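Local coordinates for peptide ABC transporter, peptide-binding protein (Enterococcus faecalis, PDB 3O6P) that probably serves as the extracellular solute-binding component of a peptide ABC transporter, represented here by one portion of the longer protein, at residues A83-Y86 and W87-K91. Residues are numbered along the deposited sequence; the frame is centred on the assembly and turned at random.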
loop_
_atom_site.group_PDB
_atom_site.type_symbol
_atom_site.label_atom_id
_atom_site.label_comp_id
_atom_site.label_asym_id
_atom_site.label_seq_id
_atom_site.Cartn_x
_atom_site.Cartn_y
_atom_site.Cartn_z
ATOM N N ALA A 83 -4.500 -6.554 -14.671
ATOM C CA ALA A 83 -5.218 -5.351 -14.230
ATOM C C ALA A 83 -6.624 -5.277 -14.853
ATOM O O ALA A 83 -7.606 -5.050 -14.158
ATOM C CB ALA A 83 -4.416 -4.072 -14.548
ATOM N N LYS A 84 -6.696 -5.478 -16.176
ATOM C CA LYS A 84 -7.964 -5.458 -16.879
ATOM C C LYS A 84 -8.922 -6.533 -16.375
ATOM O O LYS A 84 -10.121 -6.267 -16.190
ATOM C CB LYS A 84 -7.719 -5.616 -18.379
ATOM C CG LYS A 84 -7.041 -4.355 -18.956
ATOM C CD LYS A 84 -6.609 -4.534 -20.392
ATOM C CE LYS A 84 -5.828 -3.304 -20.869
ATOM N NZ LYS A 84 -6.743 -2.153 -21.142
ATOM N N GLU A 85 -8.407 -7.742 -16.159
ATOM C CA GLU A 85 -9.256 -8.851 -15.714
ATOM C C GLU A 85 -9.839 -8.552 -14.323
ATOM O O GLU A 85 -11.035 -8.765 -14.065
ATOM C CB GLU A 85 -8.420 -10.127 -15.636
ATOM C CG GLU A 85 -9.189 -11.330 -15.109
ATOM C CD GLU A 85 -8.300 -12.525 -14.759
ATOM O OE1 GLU A 85 -7.052 -12.382 -14.702
ATOM O OE2 GLU A 85 -8.862 -13.617 -14.506
ATOM N N TYR A 86 -8.991 -8.065 -13.426
ATOM C CA TYR A 86 -9.448 -7.773 -12.063
ATOM C C TYR A 86 -10.431 -6.611 -12.010
ATOM O O TYR A 86 -11.356 -6.613 -11.196
ATOM C CB TYR A 86 -8.239 -7.544 -11.143
ATOM C CG TYR A 86 -7.665 -8.861 -10.666
ATOM C CD1 TYR A 86 -7.092 -9.775 -11.574
ATOM C CD2 TYR A 86 -7.763 -9.239 -9.331
ATOM C CE1 TYR A 86 -6.588 -10.998 -11.133
ATOM C CE2 TYR A 86 -7.245 -10.454 -8.886
ATOM C CZ TYR A 86 -6.666 -11.322 -9.785
ATOM O OH TYR A 86 -6.169 -12.525 -9.330
ATOM N N TRP A 87 -10.250 -5.619 -12.882
ATOM C CA TRP A 87 -11.202 -4.537 -12.958
ATOM C C TRP A 87 -12.553 -5.040 -13.502
ATOM O O TRP A 87 -13.611 -4.638 -12.993
ATOM C CB TRP A 87 -10.621 -3.394 -13.800
ATOM C CG TRP A 87 -11.567 -2.283 -14.264
ATOM C CD1 TRP A 87 -11.701 -1.814 -15.538
ATOM C CD2 TRP A 87 -12.426 -1.475 -13.449
ATOM N NE1 TRP A 87 -12.603 -0.770 -15.565
ATOM C CE2 TRP A 87 -13.068 -0.552 -14.300
ATOM C CE3 TRP A 87 -12.723 -1.445 -12.083
ATOM C CZ2 TRP A 87 -14.003 0.393 -13.828
ATOM C CZ3 TRP A 87 -13.652 -0.498 -11.619
ATOM C CH2 TRP A 87 -14.270 0.406 -12.486
ATOM N N GLU A 88 -12.530 -5.944 -14.478
ATOM C CA GLU A 88 -13.790 -6.561 -14.896
ATOM C C GLU A 88 -14.511 -7.275 -13.747
ATOM O O GLU A 88 -15.751 -7.190 -13.624
ATOM C CB GLU A 88 -13.579 -7.527 -16.061
ATOM C CG GLU A 88 -13.239 -6.842 -17.366
ATOM C CD GLU A 88 -14.236 -5.763 -17.793
ATOM O OE1 GLU A 88 -15.472 -5.979 -17.705
ATOM O OE2 GLU A 88 -13.768 -4.691 -18.238
ATOM N N LYS A 89 -13.752 -7.981 -12.913
ATOM C CA LYS A 89 -14.334 -8.660 -11.742
ATOM C C LYS A 89 -14.911 -7.623 -10.793
ATOM O O LYS A 89 -16.036 -7.820 -10.282
ATOM C CB LYS A 89 -13.312 -9.509 -10.967
ATOM C CG LYS A 89 -12.772 -10.726 -11.663
ATOM C CD LYS A 89 -11.718 -11.388 -10.748
ATOM C CE LYS A 89 -10.917 -12.481 -11.451
ATOM N NZ LYS A 89 -9.997 -13.082 -10.448
ATOM N N ALA A 90 -14.143 -6.553 -10.516
ATOM C CA ALA A 90 -14.619 -5.499 -9.605
ATOM C C ALA A 90 -15.922 -4.846 -10.084
ATOM O O ALA A 90 -16.845 -4.625 -9.272
ATOM C CB ALA A 90 -13.542 -4.421 -9.341
ATOM N N LYS A 91 -15.995 -4.545 -11.383
ATOM C CA LYS A 91 -17.216 -3.971 -11.972
ATOM C C LYS A 91 -18.442 -4.847 -11.722
ATOM O O LYS A 91 -19.530 -4.344 -11.397
ATOM C CB LYS A 91 -17.042 -3.707 -13.479
ATOM C CG LYS A 91 -16.188 -2.443 -13.741
ATOM C CD LYS A 91 -16.174 -2.003 -15.164
ATOM C CE LYS A 91 -15.611 -3.060 -16.068
ATOM N NZ LYS A 91 -15.927 -2.784 -17.524
HETATM O O HOH W 1 -11.152 -4.360 -18.045
#
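K89 leaves helix 80-94 with CG anti to its carbonyl carbon (chi1 -68°) and runs fully extended back along the preceding turn, while Y86 holds its ring on the same side with chi1 -82°. The ammonium of K89 comes over one face of the phenol, displaced toward the rim: NZ is 4.1 Å from the centroid of the Y86 ring, an i to i+3 cation-pi pair on the partly exposed side of the helix. E85, also extended, brings OE2 to 4.2 Å from NZ of K89, too long for a salt bridge. Y31 meets the Y86 ring edge-to-face, tying this helix to helix 23-31. On another side of the helix, E88 folds back at chi2 (-54°); OE2 of E88 forms an i to i+3 salt bridge with NZ of K91 (3.0 Å), and a water donates to both that OE2 and the K84 carbonyl oxygen. Main-chain i to i+4 hydrogen bonds, such as A90 N to Y86 O at 2.9 Å, hold the successive turns. A83, W87 and A90 are buried, W87 NE1 hydrogen-bonded to D127 O. The K89 ammonium thus has a pi face on one side and, roughly at right angles, the E85 carboxylate, which would probably favour its protonated form.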